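Local coordinates for protein acarbose Kinase Mak1 (Uncultured bacterium, PDB 6WB4) that probably phosphorylates the antidiabetic drug acarbose, as a carbohydrate kinase of the pfkB (ribokinase) family that binds ATP, at residues D217-R221 against G222-F226. Residues are numbered along the deposited sequence; the frame is centred on the assembly and turned at random.
Sequences DVFAR and GRAQF
Helix 211-221 ends where Arg-221 hands over to Gly-222, the first residue to leave helical backbone angles, and the loop that follows turns back beside the last helical turn, where Val-218 and Phe-219 meet Ala-224. The hydrogen bond from Arg-221 N to Asp-217 O (3.0 Å) still belongs to the helix. Ala-224 directs its methyl group at the helix and touches two side chains at once: its CB is 4.0 Å from Val-218 CG1 and equally 4.0 Å from Phe-219 CE1. The valine presents this branch because CG1 stands anti to its own backbone N (chi1 168°). Phe-219 starts off away from the loop, but with CG beside the backbone N (chi1 -70°) its ring swings back alongside residues 224-226. It meets Ala-224 and Phe-226 with its edge: Ala-224 O lies near the ring plane beside the CD1-CE1 bond, 3.4 Å from Phe-219 CE1, and Phe-219 CZ comes 3.7 Å from Phe-226 CA. The benzyl group thus lies against the backbone leading into strand 226-230, whereas the side chain of Phe-226 departs from the helix; its ring lies nearly parallel to that of Tyr-200 and meets Tyr-277 edge-to-face. Arg-241 bridges the helix end and the loop, with NH1 hydrogen-bonded to Phe-219 O and NH2 weakly to Gly-222 O. Arg-223 points away from the helix and forms a salt bridge with Asp-199. The arrangement is a tight alpha-to-beta connection in the alpha/beta fold of pfkB kinases: it delivers the chain from helix 211-221 to strand 226-230, parallel to its neighbour 200-204 in the central sheet, completing a beta-alpha-beta crossover.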
# COMPACT_ATOMS: atom_id res chain seq x y z
N ASP B 217 2.26 12.59 37.87
CA ASP B 217 1.24 13.43 37.28
C ASP B 217 -0.04 12.65 37.01
O ASP B 217 -1.13 13.13 37.30
CB ASP B 217 1.77 14.06 35.99
CG ASP B 217 0.74 14.92 35.30
OD1 ASP B 217 0.19 15.83 35.95
OD2 ASP B 217 0.46 14.67 34.11
N VAL B 218 0.10 11.44 36.47
CA VAL B 218 -1.07 10.61 36.13
C VAL B 218 -1.94 10.25 37.35
O VAL B 218 -3.16 10.32 37.28
CB VAL B 218 -0.63 9.32 35.40
CG1 VAL B 218 -1.79 8.31 35.29
CG2 VAL B 218 -0.08 9.65 34.02
N PHE B 219 -1.30 9.89 38.46
CA PHE B 219 -2.02 9.60 39.70
C PHE B 219 -2.62 10.84 40.37
O PHE B 219 -3.66 10.77 41.03
CB PHE B 219 -1.11 8.88 40.69
CG PHE B 219 -0.76 7.49 40.28
CD1 PHE B 219 -1.73 6.66 39.74
CD2 PHE B 219 0.52 6.99 40.44
CE1 PHE B 219 -1.43 5.37 39.36
CE2 PHE B 219 0.83 5.71 40.07
CZ PHE B 219 -0.14 4.89 39.53
N ALA B 220 -1.93 11.97 40.23
CA ALA B 220 -2.39 13.22 40.83
C ALA B 220 -3.64 13.73 40.14
O ALA B 220 -4.58 14.20 40.79
CB ALA B 220 -1.29 14.28 40.77
N ARG B 221 -3.64 13.68 38.81
CA ARG B 221 -4.71 14.29 38.04
C ARG B 221 -5.72 13.27 37.49
O ARG B 221 -6.72 13.65 36.89
CB ARG B 221 -4.10 15.09 36.88
CG ARG B 221 -3.27 16.29 37.34
CD ARG B 221 -2.78 17.12 36.16
NE ARG B 221 -3.86 17.50 35.25
CZ ARG B 221 -4.53 18.64 35.32
NH1 ARG B 221 -4.23 19.53 36.26
NH2 ARG B 221 -5.50 18.90 34.45
N GLY B 222 -5.47 11.98 37.72
CA GLY B 222 -6.29 10.93 37.13
C GLY B 222 -6.77 9.82 38.05
O GLY B 222 -6.40 9.77 39.22
N ARG B 223 -7.56 8.90 37.50
CA ARG B 223 -8.18 7.84 38.31
C ARG B 223 -7.45 6.50 38.25
O ARG B 223 -7.92 5.52 38.83
CB ARG B 223 -9.63 7.63 37.87
CG ARG B 223 -9.76 7.13 36.45
CD ARG B 223 -11.20 6.83 36.07
NE ARG B 223 -11.71 5.64 36.75
CZ ARG B 223 -12.62 5.69 37.72
NH1 ARG B 223 -13.11 6.87 38.11
NH2 ARG B 223 -13.04 4.58 38.31
N ALA B 224 -6.30 6.47 37.58
CA ALA B 224 -5.56 5.23 37.35
C ALA B 224 -5.21 4.54 38.66
O ALA B 224 -4.83 5.19 39.63
CB ALA B 224 -4.30 5.49 36.55
N GLN B 225 -5.37 3.21 38.69
CA GLN B 225 -4.98 2.41 39.84
C GLN B 225 -3.51 2.04 39.75
O GLN B 225 -2.84 1.84 40.76
CB GLN B 225 -5.83 1.15 39.95
CG GLN B 225 -7.31 1.41 40.18
CD GLN B 225 -8.13 0.15 40.01
OE1 GLN B 225 -7.61 -0.96 40.07
NE2 GLN B 225 -9.43 0.32 39.77
N PHE B 226 -3.02 1.92 38.52
CA PHE B 226 -1.60 1.70 38.29
C PHE B 226 -1.20 2.14 36.88
O PHE B 226 -2.05 2.38 36.03
CB PHE B 226 -1.24 0.22 38.50
CG PHE B 226 -2.19 -0.74 37.84
CD1 PHE B 226 -1.99 -1.12 36.52
CD2 PHE B 226 -3.26 -1.27 38.53
CE1 PHE B 226 -2.86 -2.00 35.91
CE2 PHE B 226 -4.13 -2.15 37.92
CZ PHE B 226 -3.92 -2.52 36.61